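Local coordinates for protein Maltose/maltodextrin transport permease homologue (Bdellovibrio bacteriovorus HD100, PDB 6FFL) that binds maltotriose, and probably maltose and other maltodextrins, through the solute-binding MalE domain fused to the MalF transmembrane subunit of an ABC transporter, at residues T42-M54 against G64-V78. Sequence-based numbering, arbitrary orientation.
Sequences TEELRSSFQSAAM and GPSDQVGPFATMGIV. With PT (platinum (II) ion), chain E; GLC (alpha-D-glucopyranose), chain B; GLC (alpha-D-glucopyranose), chain C.
One wall of the maltotriose cleft in this periplasmic-binding-protein fold is made where Thr42, at the start of helix 42-54, faces Pro65, at the end of strand 61-65. Thr42 CG2 lies 4.0 Å from Pro65 CG, while Thr42 OG1 is held by Gln10. Just beside them the two segments share a glucose of chain B: its O4 donates to Glu43 OE1 (2.8 Å), and its O3 and O2 go separately to Asp67 OD1 and OD2, so that the carboxylate clasps neighbouring hydroxyls. Glu43 is kept in place by Arg46, whose NH1 and NH2 both close end-on upon Glu43 OE2 from the same face of the carboxylate; Arg355 forms a second salt bridge to that oxygen. A water donates to Thr42 O and to Gln68 OE1, tying the helix start to the 3-10 segment 66-68.

Strand 61-65 then runs on into helix 69-74, which lies nearly parallel to helix 42-54 (5°) with the axes 11.0 Å apart; Phe49, Phe72 and Ile77 occupy much of the interval, with Gln50 CG 3.7 Å from Phe72 CE1. With Phe49 CG anti to the backbone N (chi1 -176°), Phe49 CD2 lies 3.6 Å from Phe72 CZ, over one face of that ring; Gln68 CB lies on the opposite face. The two rings are inclined at 43°. Ile77, placed after the Schellman turn at Gly76, brings CD1 to 3.7 Å from Phe49 CE2 and packs its CB against Ala53 CB. At the far end Met54 SD and Met75 SD bind the same platinum ion, each at 2.3 Å, and a water is a third ligand.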
loop_
_atom_site.group_PDB
_atom_site.type_symbol
_atom_site.label_atom_id
_atom_site.label_comp_id
_atom_site.label_asym_id
_atom_site.label_seq_id
_atom_site.Cartn_x
_atom_site.Cartn_y
_atom_site.Cartn_z
ATOM N N THR A 42 -2.324 3.411 -8.652
ATOM C CA THR A 42 -2.818 4.120 -7.470
ATOM C C THR A 42 -2.876 5.643 -7.613
ATOM O O THR A 42 -3.916 6.255 -7.346
ATOM C CB THR A 42 -1.944 3.743 -6.267
ATOM O OG1 THR A 42 -2.204 2.379 -5.920
ATOM C CG2 THR A 42 -2.246 4.640 -5.059
ATOM N N GLU A 43 -1.768 6.271 -8.024
ATOM C CA GLU A 43 -1.758 7.729 -8.167
ATOM C C GLU A 43 -2.740 8.187 -9.237
ATOM O O GLU A 43 -3.510 9.134 -9.030
ATOM C CB GLU A 43 -0.339 8.214 -8.487
ATOM C CG GLU A 43 0.702 7.662 -7.542
ATOM C CD GLU A 43 0.426 8.057 -6.105
ATOM O OE1 GLU A 43 0.467 7.177 -5.227
ATOM O OE2 GLU A 43 0.181 9.257 -5.855
ATOM N N GLU A 44 -2.716 7.536 -10.404
ATOM C CA GLU A 44 -3.612 7.939 -11.486
ATOM C C GLU A 44 -5.068 7.634 -11.158
ATOM O O GLU A 44 -5.971 8.355 -11.605
ATOM C CB GLU A 44 -3.199 7.246 -12.785
ATOM C CG GLU A 44 -4.081 7.562 -13.985
ATOM C CD GLU A 44 -3.711 6.736 -15.211
ATOM O OE1 GLU A 44 -2.581 6.198 -15.254
ATOM O OE2 GLU A 44 -4.552 6.621 -16.131
ATOM N N LEU A 45 -5.323 6.564 -10.401
ATOM C CA LEU A 45 -6.691 6.282 -9.976
ATOM C C LEU A 45 -7.249 7.432 -9.146
ATOM O O LEU A 45 -8.382 7.889 -9.368
ATOM C CB LEU A 45 -6.732 4.975 -9.185
ATOM C CG LEU A 45 -8.106 4.669 -8.584
ATOM C CD1 LEU A 45 -9.086 4.179 -9.656
ATOM C CD2 LEU A 45 -7.972 3.658 -7.495
ATOM N N ARG A 46 -6.459 7.923 -8.189
ATOM C CA ARG A 46 -6.908 9.050 -7.378
ATOM C C ARG A 46 -7.192 10.267 -8.244
ATOM O O ARG A 46 -8.274 10.859 -8.162
ATOM C CB ARG A 46 -5.869 9.389 -6.307
ATOM C CG ARG A 46 -6.253 10.612 -5.458
ATOM C CD ARG A 46 -5.108 11.048 -4.559
ATOM N NE ARG A 46 -3.986 11.572 -5.337
ATOM C CZ ARG A 46 -2.848 10.916 -5.552
ATOM N NH1 ARG A 46 -2.668 9.695 -5.056
ATOM N NH2 ARG A 46 -1.883 11.491 -6.257
ATOM N N SER A 47 -6.232 10.662 -9.083
ATOM C CA SER A 47 -6.402 11.906 -9.822
ATOM C C SER A 47 -7.489 11.775 -10.889
ATOM O O SER A 47 -8.257 12.717 -11.116
ATOM C CB SER A 47 -5.064 12.337 -10.428
ATOM O OG SER A 47 -4.643 11.438 -11.431
ATOM N N SER A 48 -7.596 10.611 -11.537
ATOM C CA SER A 48 -8.605 10.455 -12.587
ATOM C C SER A 48 -10.016 10.336 -12.000
ATOM O O SER A 48 -10.976 10.871 -12.573
ATOM C CB SER A 48 -8.251 9.262 -13.489
ATOM O OG SER A 48 -8.548 8.008 -12.893
ATOM N N PHE A 49 -10.167 9.671 -10.850
ATOM C CA PHE A 49 -11.480 9.661 -10.211
ATOM C C PHE A 49 -11.885 11.067 -9.781
ATOM O O PHE A 49 -13.036 11.482 -9.984
ATOM C CB PHE A 49 -11.518 8.706 -9.012
ATOM C CG PHE A 49 -12.894 8.623 -8.394
ATOM C CD1 PHE A 49 -13.883 7.845 -8.984
ATOM C CD2 PHE A 49 -13.216 9.371 -7.274
ATOM C CE1 PHE A 49 -15.165 7.804 -8.455
ATOM C CE2 PHE A 49 -14.496 9.332 -6.733
ATOM C CZ PHE A 49 -15.473 8.548 -7.331
ATOM N N GLN A 50 -10.950 11.821 -9.196
ATOM C CA GLN A 50 -11.272 13.184 -8.783
ATOM C C GLN A 50 -11.718 14.017 -9.980
ATOM O O GLN A 50 -12.735 14.719 -9.921
ATOM C CB GLN A 50 -10.064 13.826 -8.089
ATOM C CG GLN A 50 -9.715 13.181 -6.757
ATOM C CD GLN A 50 -8.543 13.845 -6.047
ATOM O OE1 GLN A 50 -8.450 13.818 -4.823
ATOM N NE2 GLN A 50 -7.641 14.442 -6.819
ATOM N N SER A 51 -10.968 13.937 -11.084
ATOM C CA SER A 51 -11.291 14.732 -12.264
ATOM C C SER A 51 -12.631 14.317 -12.858
ATOM O O SER A 51 -13.464 15.164 -13.192
ATOM C CB SER A 51 -10.178 14.595 -13.303
ATOM O OG SER A 51 -10.564 15.171 -14.535
ATOM N N ALA A 52 -12.860 13.008 -12.985
ATOM C CA ALA A 52 -14.100 12.535 -13.590
ATOM C C ALA A 52 -15.307 12.890 -12.730
ATOM O O ALA A 52 -16.337 13.329 -13.252
ATOM C CB ALA A 52 -14.034 11.027 -13.825
ATOM N N ALA A 53 -15.195 12.716 -11.413
ATOM C CA ALA A 53 -16.334 12.969 -10.535
ATOM C C ALA A 53 -16.615 14.460 -10.407
ATOM O O ALA A 53 -17.778 14.873 -10.334
ATOM C CB ALA A 53 -16.085 12.337 -9.162
ATOM N N MET A 54 -15.570 15.292 -10.396
ATOM C CA MET A 54 -15.809 16.731 -10.374
ATOM C C MET A 54 -16.463 17.201 -11.665
ATOM O O MET A 54 -17.271 18.139 -11.649
ATOM C CB MET A 54 -14.497 17.473 -10.139
ATOM C CG MET A 54 -14.013 17.391 -8.714
ATOM S SD MET A 54 -12.998 18.817 -8.326
ATOM C CE MET A 54 -11.434 18.291 -8.993
ATOM N N GLY A 64 -9.469 1.651 -3.749
ATOM C CA GLY A 64 -8.067 1.973 -3.533
ATOM C C GLY A 64 -7.738 2.175 -2.069
ATOM O O GLY A 64 -8.582 1.973 -1.184
ATOM N N PRO A 65 -6.518 2.642 -1.794
ATOM C CA PRO A 65 -6.039 2.702 -0.404
ATOM C C PRO A 65 -6.868 3.650 0.445
ATOM O O PRO A 65 -7.445 4.621 -0.048
ATOM C CB PRO A 65 -4.598 3.215 -0.533
ATOM C CG PRO A 65 -4.247 3.097 -1.990
ATOM C CD PRO A 65 -5.520 3.126 -2.768
ATOM N N SER A 66 -6.892 3.374 1.748
ATOM C CA SER A 66 -7.810 4.094 2.617
ATOM C C SER A 66 -7.507 5.582 2.736
ATOM O O SER A 66 -8.424 6.341 3.060
ATOM C CB SER A 66 -7.837 3.457 4.001
ATOM O OG SER A 66 -6.541 3.310 4.499
ATOM N N ASP A 67 -6.266 6.037 2.476
ATOM C CA ASP A 67 -6.068 7.477 2.591
ATOM C C ASP A 67 -6.753 8.254 1.477
ATOM O O ASP A 67 -6.819 9.488 1.560
ATOM C CB ASP A 67 -4.570 7.846 2.689
ATOM C CG ASP A 67 -3.747 7.378 1.496
ATOM O OD1 ASP A 67 -2.826 8.124 1.088
ATOM O OD2 ASP A 67 -3.972 6.244 1.015
ATOM N N GLN A 68 -7.324 7.595 0.472
ATOM C CA GLN A 68 -8.047 8.427 -0.482
ATOM C C GLN A 68 -9.391 8.903 0.072
ATOM O O GLN A 68 -10.023 9.771 -0.542
ATOM C CB GLN A 68 -8.184 7.713 -1.835
ATOM C CG GLN A 68 -9.044 6.505 -1.878
ATOM C CD GLN A 68 -8.851 5.697 -3.160
ATOM O OE1 GLN A 68 -7.825 5.786 -3.837
ATOM N NE2 GLN A 68 -9.849 4.913 -3.497
ATOM N N VAL A 69 -9.782 8.444 1.265
ATOM C CA VAL A 69 -11.050 8.875 1.867
ATOM C C VAL A 69 -11.066 10.386 2.087
ATOM O O VAL A 69 -12.046 11.069 1.754
ATOM C CB VAL A 69 -11.294 8.119 3.186
ATOM C CG1 VAL A 69 -12.312 8.854 4.040
ATOM C CG2 VAL A 69 -11.754 6.701 2.904
ATOM N N GLY A 70 -10.004 10.926 2.682
ATOM C CA GLY A 70 -9.940 12.336 3.018
ATOM C C GLY A 70 -10.215 13.245 1.838
ATOM O O GLY A 70 -11.134 14.071 1.866
ATOM N N PRO A 71 -9.415 13.114 0.776
ATOM C CA PRO A 71 -9.653 13.944 -0.415
ATOM C C PRO A 71 -11.004 13.687 -1.054
ATOM O O PRO A 71 -11.704 14.639 -1.422
ATOM C CB PRO A 71 -8.498 13.558 -1.346
ATOM C CG PRO A 71 -7.414 13.063 -0.424
ATOM C CD PRO A 71 -8.150 12.354 0.681
ATOM N N PHE A 72 -11.393 12.419 -1.198
ATOM C CA PHE A 72 -12.662 12.119 -1.852
ATOM C C PHE A 72 -13.824 12.684 -1.052
ATOM O O PHE A 72 -14.760 13.262 -1.618
ATOM C CB PHE A 72 -12.854 10.608 -2.021
ATOM C CG PHE A 72 -11.989 9.969 -3.085
ATOM C CD1 PHE A 72 -11.074 10.711 -3.820
ATOM C CD2 PHE A 72 -12.107 8.602 -3.343
ATOM C CE1 PHE A 72 -10.278 10.100 -4.795
ATOM C CE2 PHE A 72 -11.322 7.977 -4.317
ATOM C CZ PHE A 72 -10.400 8.732 -5.044
ATOM N N ALA A 73 -13.793 12.508 0.273
ATOM C CA ALA A 73 -14.913 12.970 1.088
ATOM C C ALA A 73 -14.977 14.489 1.138
ATOM O O ALA A 73 -16.061 15.079 0.993
ATOM C CB ALA A 73 -14.814 12.389 2.498
ATOM N N THR A 74 -13.831 15.152 1.332
ATOM C CA THR A 74 -13.869 16.609 1.437
ATOM C C THR A 74 -14.245 17.284 0.124
ATOM O O THR A 74 -14.756 18.411 0.152
ATOM C CB THR A 74 -12.528 17.169 1.941
ATOM O OG1 THR A 74 -11.485 16.884 1.006
ATOM C CG2 THR A 74 -12.173 16.586 3.281
ATOM N N MET A 75 -14.015 16.632 -1.016
ATOM C CA MET A 75 -14.463 17.148 -2.308
ATOM C C MET A 75 -15.918 16.804 -2.603
ATOM O O MET A 75 -16.438 17.215 -3.649
ATOM C CB MET A 75 -13.581 16.601 -3.434
ATOM C CG MET A 75 -12.109 16.979 -3.345
ATOM S SD MET A 75 -11.751 18.636 -3.937
ATOM C CE MET A 75 -9.956 18.601 -4.007
ATOM N N GLY A 76 -16.571 16.060 -1.716
ATOM C CA GLY A 76 -17.961 15.683 -1.893
ATOM C C GLY A 76 -18.218 14.736 -3.047
ATOM O O GLY A 76 -19.307 14.758 -3.619
ATOM N N ILE A 77 -17.252 13.894 -3.412
ATOM C CA ILE A 77 -17.429 13.051 -4.587
ATOM C C ILE A 77 -17.689 11.588 -4.240
ATOM O O ILE A 77 -17.850 10.771 -5.156
ATOM C CB ILE A 77 -16.239 13.180 -5.559
ATOM C CG1 ILE A 77 -14.934 12.745 -4.883
ATOM C CG2 ILE A 77 -16.171 14.617 -6.106
ATOM C CD1 ILE A 77 -13.694 12.808 -5.813
ATOM N N VAL A 78 -17.751 11.226 -2.957
ATOM C CA VAL A 78 -18.162 9.879 -2.569
ATOM C C VAL A 78 -19.218 9.964 -1.476
ATOM O O VAL A 78 -19.275 10.937 -0.715
ATOM C CB VAL A 78 -16.982 9.009 -2.091
ATOM C CG1 VAL A 78 -16.065 8.677 -3.274
ATOM C CG2 VAL A 78 -16.230 9.699 -0.947
HETATM PT PT PT E . -12.334 18.522 -6.166
HETATM C C1 GLC B . 0.385 5.018 -0.679
HETATM C C2 GLC B . -0.862 5.890 -0.521
HETATM C C3 GLC B . -0.917 6.913 -1.661
HETATM C C4 GLC B . 0.358 7.738 -1.681
HETATM C C5 GLC B . 1.581 6.814 -1.785
HETATM C C6 GLC B . 2.864 7.616 -1.592
HETATM O O2 GLC B . -2.057 5.084 -0.498
HETATM O O3 GLC B . -2.042 7.800 -1.476
HETATM O O4 GLC B . 0.322 8.627 -2.807
HETATM O O5 GLC B . 1.539 5.862 -0.717
HETATM O O6 GLC B . 4.036 6.849 -1.943
HETATM C C1 GLC C . 0.703 0.237 -2.783
HETATM C C2 GLC C . -0.236 0.617 -1.645
HETATM C C3 GLC C . -0.639 2.082 -1.679
HETATM C C4 GLC C . 0.632 2.920 -1.759
HETATM C C5 GLC C . 1.436 2.500 -2.986
HETATM C C6 GLC C . 2.725 3.322 -3.112
HETATM O O2 GLC C . -1.397 -0.232 -1.731
HETATM O O3 GLC C . -1.357 2.390 -0.471
HETATM O O4 GLC C . 0.290 4.291 -1.896
HETATM O O5 GLC C . 1.805 1.134 -2.828
HETATM O O6 GLC C . 3.277 3.172 -4.438
HETATM O O HOH W 1 -5.350 6.065 -4.812
HETATM O O HOH W 2 -11.553 16.560 -6.423
#